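Local coordinates for protein endoglucanase CEL5A (Eubacterium cellulosolvens, PDB 4AFM) that probably binds plant cell-wall beta-glucans, xyloglucan in particular, as a non-catalytic carbohydrate-binding module of a family 5 glycoside hydrolase, at residues 57-62 / 104-109; 10-15 / 25-30. All coordinates share one frame; numbering follows the deposited sequence. Where two conformers were deposited one is given.

In the fold
Contact 1 pairs the two middle strands of a four-stranded antiparallel sheet, and contact 2 packs the loop leading into that sheet's outermost strand 28-30 against strand 11-14 of the second, larger sheet. Their centres are about 14 Å apart, and strand 106-111 joins them directly. Ala27 N lies 2.8 Å from Val109 O, a probable hydrogen bond where residues 25-30 meet 104-109. Tyr106 OH, 2.7 Å from Glu29 OE2, probably makes a second. Contact 1 is buried, its centre about 6 Å from the centre of the chain; contact 2 is partly buried, its centre about 11 Å from it. The second subunit touches contact 2 but not contact 1, and glycerol, probably from the crystallisation liquor, binds Glu15 and Glu29 O.

Contact 1 of 2, residues 57-62 / 104-109; sequences VLIFAR and LDYIGV
The Phe60 ring carries Ile107 over one face: Ile107 CG1 sits 4.0 Å from the ring centroid and 12° off its normal, a CH-pi contact. Leu104 approaches the same ring obliquely, with CD2 3.6 Å from Phe60 CD2, and Phe101 meets it edge-to-face. On the opposite side of the sheet, Ile59 CG2 lies in the plane of the Tyr106 ring at its edge, 4.0 Å from Tyr106 CD2. With CG anti to the backbone N (chi1 177°), the Tyr106 ring leans forward along its own strand, and its hydroxyl ends over Gly108, hydrogen-bonded to Glu29 and Lys110. The backbones form central antiparallel strands, with axes 4.7 Å apart and N-to-C directions at 170°. Ile59 and Gly108 are a hydrogen-bonded pair, with Ile59 N to Gly108 O at 2.8 Å. Opposite Ala61, Asp105 and Tyr106 form a classic beta bulge: Ala61 O accepts a hydrogen bond from Asp105 N (2.9 Å) and a weak one from Tyr106 N (3.1 Å). Asp105 OD2 comes within 3.5 Å of Arg62 CA, yet its hydrogen bonds go to His65 and the Trp63 backbone N, while Arg62 is hydrogen-bonded to Pro69 O and forms a salt bridge with Asp103.

Contact 2 of 2, residues 10-15 / 25-30; sequences GSKHVE and PSAYEL
Two beta-sheets meet at this edge of the module, where strand 11-14 of the larger sheet faces the loop leading into strand 28-30 of the smaller one. Val14 fills the join with both methyls. Val14 CG1 rests on the Pro25 ring, 3.7 Å from Pro25 CB. Val14 CG2 turns instead to the next residues, 3.5 Å from Ser26 O and 3.8 Å from Ala27 CB. The split follows from a chi1 of -174°, which sets CG1 anti to the backbone N and CG2 anti to the carbonyl carbon. Pro25 CG also touches the backbone beyond Val14, at 3.6 Å from Glu15 O. Lys12, two residues earlier and likewise pointing toward the loop, contributes its aliphatic chain: a bend at chi2 (68°) carries CE to 3.4 Å from Ala27 O. Its ammonium continues to the second subunit, where NZ is hydrogen-bonded to Met37 O and Thr36 OG1. No hydrogen bond spans the two segments, and the nearest CA pair, Val14 and Ala27, is 6.2 Å apart, more than paired strands would allow. Each side is instead bonded to its own sheet, Val14 and Lys12 through the backbones of Met118 and Val120, Ala27 through Val109. Side-chain packing without backbone pairing is what characterises an inter-sheet contact in a beta-sandwich, here at its margin.

Contact 1 of 2, residues 57-62 / 104-109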
loop_
_atom_site.group_PDB
_atom_site.type_symbol
_atom_site.label_atom_id
_atom_site.label_comp_id
_atom_site.label_asym_id
_atom_site.label_seq_id
_atom_site.Cartn_x
_atom_site.Cartn_y
_atom_site.Cartn_z
ATOM N N VAL A 57 -8.302 -12.334 -9.313
ATOM C CA VAL A 57 -6.972 -12.965 -9.442
ATOM C C VAL A 57 -5.947 -12.185 -8.643
ATOM O O VAL A 57 -6.082 -10.987 -8.408
ATOM C CB VAL A 57 -6.509 -13.158 -10.911
ATOM C CG1 VAL A 57 -7.451 -14.088 -11.648
ATOM C CG2 VAL A 57 -6.435 -11.814 -11.617
ATOM N N LEU A 58 -4.868 -12.871 -8.316
ATOM C CA LEU A 58 -3.689 -12.304 -7.679
ATOM C C LEU A 58 -2.570 -12.433 -8.673
ATOM O O LEU A 58 -2.368 -13.516 -9.306
ATOM C CB LEU A 58 -3.370 -13.057 -6.381
ATOM C CG LEU A 58 -2.096 -12.596 -5.653
ATOM C CD1 LEU A 58 -2.272 -11.184 -5.119
ATOM C CD2 LEU A 58 -1.859 -13.605 -4.491
ATOM N N ILE A 59 -1.772 -11.411 -8.879
ATOM C CA ILE A 59 -0.628 -11.316 -9.850
ATOM C C ILE A 59 0.635 -11.194 -9.020
ATOM O O ILE A 59 0.711 -10.184 -8.254
ATOM C CB ILE A 59 -0.733 -10.065 -10.806
ATOM C CG1 ILE A 59 -2.093 -9.923 -11.481
ATOM C CG2 ILE A 59 0.411 -10.074 -11.799
ATOM C CD1 ILE A 59 -2.560 -11.131 -12.262
ATOM N N PHE A 60 1.635 -12.034 -9.162
ATOM C CA PHE A 60 3.027 -11.746 -8.767
ATOM C C PHE A 60 3.798 -11.601 -10.032
ATOM O O PHE A 60 3.717 -12.563 -10.897
ATOM C CB PHE A 60 3.606 -12.859 -7.904
ATOM C CG PHE A 60 3.344 -12.722 -6.425
ATOM C CD1 PHE A 60 2.056 -12.394 -5.906
ATOM C CD2 PHE A 60 4.384 -12.901 -5.569
ATOM C CE1 PHE A 60 1.905 -12.305 -4.508
ATOM C CE2 PHE A 60 4.169 -12.825 -4.161
ATOM C CZ PHE A 60 2.960 -12.471 -3.661
ATOM N N ALA A 61 4.533 -10.528 -10.274
ATOM C CA ALA A 61 5.224 -10.346 -11.556
ATOM C C ALA A 61 6.623 -9.909 -11.347
ATOM O O ALA A 61 6.971 -9.164 -10.397
ATOM C CB ALA A 61 4.465 -9.410 -12.497
ATOM N N ARG A 62 7.475 -10.305 -12.304
ATOM C CA ARG A 62 8.860 -9.814 -12.439
ATOM C C ARG A 62 9.002 -9.305 -13.820
ATOM O O ARG A 62 8.695 -10.005 -14.805
ATOM C CB ARG A 62 9.829 -10.998 -12.203
ATOM C CG ARG A 62 11.297 -10.564 -12.378
ATOM C CD ARG A 62 12.238 -11.754 -12.192
ATOM N NE ARG A 62 12.167 -12.594 -13.414
ATOM C CZ ARG A 62 12.704 -13.828 -13.495
ATOM N NH1 ARG A 62 13.201 -14.441 -12.431
ATOM N NH2 ARG A 62 12.671 -14.448 -14.662
ATOM N N LEU A 104 11.145 -9.894 -7.100
ATOM C CA LEU A 104 9.723 -9.619 -7.323
ATOM C C LEU A 104 9.442 -8.167 -7.567
ATOM O O LEU A 104 9.752 -7.312 -6.672
ATOM C CB LEU A 104 8.961 -10.139 -6.123
ATOM C CG LEU A 104 7.436 -9.925 -6.182
ATOM C CD1 LEU A 104 6.785 -10.689 -7.335
ATOM C CD2 LEU A 104 6.813 -10.308 -4.841
ATOM N N ASP A 105 8.854 -7.797 -8.681
ATOM C CA ASP A 105 8.598 -6.361 -8.998
ATOM C C ASP A 105 7.213 -5.916 -8.668
ATOM O O ASP A 105 7.022 -4.669 -8.501
ATOM C CB ASP A 105 8.885 -6.128 -10.488
ATOM C CG ASP A 105 10.257 -6.188 -10.870
ATOM O OD1 ASP A 105 11.066 -5.444 -10.214
ATOM O OD2 ASP A 105 10.707 -6.868 -11.800
ATOM N N TYR A 106 6.220 -6.781 -8.577
ATOM C CA TYR A 106 4.841 -6.317 -8.560
ATOM C C TYR A 106 3.956 -7.350 -7.930
ATOM O O TYR A 106 4.073 -8.580 -8.277
ATOM C CB TYR A 106 4.402 -6.112 -10.053
ATOM C CG TYR A 106 2.969 -5.699 -10.224
ATOM C CD1 TYR A 106 2.545 -4.401 -9.922
ATOM C CD2 TYR A 106 1.990 -6.625 -10.650
ATOM C CE1 TYR A 106 1.242 -4.014 -10.113
ATOM C CE2 TYR A 106 0.678 -6.221 -10.807
ATOM C CZ TYR A 106 0.331 -4.929 -10.555
ATOM O OH TYR A 106 -1.022 -4.628 -10.757
ATOM N N ILE A 107 3.038 -6.918 -7.091
ATOM C CA ILE A 107 1.953 -7.719 -6.594
ATOM C C ILE A 107 0.695 -6.965 -6.893
ATOM O O ILE A 107 0.579 -5.784 -6.562
ATOM C CB ILE A 107 2.085 -7.902 -5.029
ATOM C CG1 ILE A 107 3.361 -8.675 -4.745
ATOM C CG2 ILE A 107 0.846 -8.628 -4.483
ATOM C CD1 ILE A 107 3.721 -8.648 -3.249
ATOM N N GLY A 108 -0.309 -7.574 -7.510
ATOM C CA GLY A 108 -1.555 -6.886 -7.816
ATOM C C GLY A 108 -2.743 -7.781 -7.566
ATOM O O GLY A 108 -2.709 -9.016 -7.863
ATOM N N VAL A 109 -3.848 -7.236 -7.109
ATOM C CA VAL A 109 -5.141 -7.934 -6.992
ATOM C C VAL A 109 -6.001 -7.312 -8.049
ATOM O O VAL A 109 -6.205 -6.062 -8.033
ATOM C CB VAL A 109 -5.724 -7.712 -5.594
ATOM C CG1 VAL A 109 -7.129 -8.304 -5.533
ATOM C CG2 VAL A 109 -4.843 -8.289 -4.499
#

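Contact 2 of 2, residues 10-15 / 25-30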
loop_
_atom_site.group_PDB
_atom_site.type_symbol
_atom_site.label_atom_id
_atom_site.label_comp_id
_atom_site.label_asym_id
_atom_site.label_seq_id
_atom_site.Cartn_x
_atom_site.Cartn_y
_atom_site.Cartn_z
ATOM N N GLY A 10 -12.052 -1.439 3.862
ATOM C CA GLY A 10 -12.898 -0.315 3.425
ATOM C C GLY A 10 -13.810 -0.828 2.360
ATOM O O GLY A 10 -14.404 -1.897 2.504
ATOM N N SER A 11 -13.887 -0.067 1.260
ATOM C CA SER A 11 -14.801 -0.420 0.158
ATOM C C SER A 11 -14.176 0.068 -1.097
ATOM O O SER A 11 -14.463 1.200 -1.558
ATOM C CB SER A 11 -16.195 0.107 0.449
ATOM O OG SER A 11 -17.073 -0.495 -0.542
ATOM N N LYS A 12 -13.327 -0.698 -1.759
ATOM C CA LYS A 12 -12.579 -0.302 -2.956
ATOM C C LYS A 12 -13.306 -0.904 -4.166
ATOM O O LYS A 12 -13.305 -2.134 -4.309
ATOM C CB LYS A 12 -11.150 -0.823 -2.842
ATOM C CG LYS A 12 -10.288 -0.738 -4.090
ATOM C CD LYS A 12 -9.965 0.684 -4.474
ATOM C CE LYS A 12 -8.764 0.656 -5.430
ATOM N NZ LYS A 12 -8.476 2.013 -5.937
ATOM N N HIS A 13 -13.874 -0.091 -5.035
ATOM C CA HIS A 13 -14.562 -0.561 -6.212
ATOM C C HIS A 13 -13.726 -0.441 -7.426
ATOM O O HIS A 13 -13.050 0.638 -7.591
ATOM C CB HIS A 13 -15.891 0.151 -6.341
ATOM C CG HIS A 13 -16.730 -0.377 -7.434
ATOM N ND1 HIS A 13 -17.336 -1.622 -7.306
ATOM C CD2 HIS A 13 -17.156 0.161 -8.599
ATOM C CE1 HIS A 13 -18.069 -1.861 -8.396
ATOM N NE2 HIS A 13 -17.976 -0.784 -9.190
ATOM N N VAL A 14 -13.728 -1.404 -8.294
ATOM C CA VAL A 14 -12.955 -1.412 -9.561
ATOM C C VAL A 14 -13.924 -1.702 -10.683
ATOM O O VAL A 14 -14.502 -2.815 -10.703
ATOM C CB VAL A 14 -11.789 -2.451 -9.527
ATOM C CG1 VAL A 14 -10.920 -2.312 -10.803
ATOM C CG2 VAL A 14 -10.976 -2.290 -8.216
ATOM N N GLU A 15 -14.101 -0.827 -11.608
ATOM C CA GLU A 15 -14.851 -1.101 -12.848
ATOM C C GLU A 15 -14.026 -1.640 -13.926
ATOM O O GLU A 15 -12.906 -1.146 -14.202
ATOM C CB GLU A 15 -15.533 0.151 -13.392
ATOM C CG GLU A 15 -16.599 0.605 -12.476
ATOM C CD GLU A 15 -17.443 1.704 -13.168
ATOM O OE1 GLU A 15 -16.995 2.323 -14.215
ATOM O OE2 GLU A 15 -18.529 1.962 -12.635
ATOM N N PRO A 25 -7.231 -2.613 -14.634
ATOM C CA PRO A 25 -7.183 -1.952 -13.380
ATOM C C PRO A 25 -7.093 -2.887 -12.217
ATOM O O PRO A 25 -7.432 -4.089 -12.310
ATOM C CB PRO A 25 -8.470 -1.120 -13.331
ATOM C CG PRO A 25 -9.338 -1.840 -14.252
ATOM C CD PRO A 25 -8.509 -2.428 -15.325
ATOM N N SER A 26 -6.700 -2.373 -11.064
ATOM C CA SER A 26 -6.449 -3.142 -9.851
ATOM C C SER A 26 -7.236 -2.718 -8.659
ATOM O O SER A 26 -7.585 -1.502 -8.561
ATOM C CB SER A 26 -4.983 -3.065 -9.441
ATOM O OG SER A 26 -4.126 -3.367 -10.572
ATOM N N ALA A 27 -7.468 -3.578 -7.707
ATOM C CA ALA A 27 -7.970 -3.216 -6.405
ATOM C C ALA A 27 -6.874 -2.857 -5.457
ATOM O O ALA A 27 -7.110 -2.144 -4.468
ATOM C CB ALA A 27 -8.822 -4.373 -5.844
ATOM N N TYR A 28 -5.657 -3.420 -5.610
ATOM C CA TYR A 28 -4.574 -3.237 -4.653
ATOM C C TYR A 28 -3.273 -3.545 -5.365
ATOM O O TYR A 28 -3.251 -4.559 -6.135
ATOM C CB TYR A 28 -4.776 -4.297 -3.513
ATOM C CG TYR A 28 -3.684 -4.272 -2.470
ATOM C CD1 TYR A 28 -3.735 -3.415 -1.382
ATOM C CD2 TYR A 28 -2.590 -5.150 -2.560
ATOM C CE1 TYR A 28 -2.710 -3.359 -0.408
ATOM C CE2 TYR A 28 -1.569 -5.126 -1.644
ATOM C CZ TYR A 28 -1.631 -4.248 -0.591
ATOM O OH TYR A 28 -0.638 -4.214 0.407
ATOM N N GLU A 29 -2.258 -2.800 -5.208
ATOM C CA GLU A 29 -0.954 -3.068 -5.828
ATOM C C GLU A 29 0.157 -2.763 -4.934
ATOM O O GLU A 29 0.093 -1.663 -4.241
ATOM C CB GLU A 29 -0.806 -2.130 -7.131
ATOM C CG GLU A 29 -1.817 -2.489 -8.184
ATOM C CD GLU A 29 -1.657 -1.546 -9.259
ATOM O OE1 GLU A 29 -2.001 -0.289 -9.159
ATOM O OE2 GLU A 29 -1.451 -2.016 -10.375
ATOM N N LEU A 30 1.231 -3.473 -5.008
ATOM C CA LEU A 30 2.491 -3.158 -4.310
ATOM C C LEU A 30 3.614 -3.348 -5.215
ATOM O O LEU A 30 3.613 -4.287 -6.167
ATOM C CB LEU A 30 2.857 -4.110 -3.232
ATOM C CG LEU A 30 1.942 -4.113 -2.127
ATOM C CD1 LEU A 30 2.274 -5.264 -1.035
ATOM C CD2 LEU A 30 2.188 -2.876 -1.177
#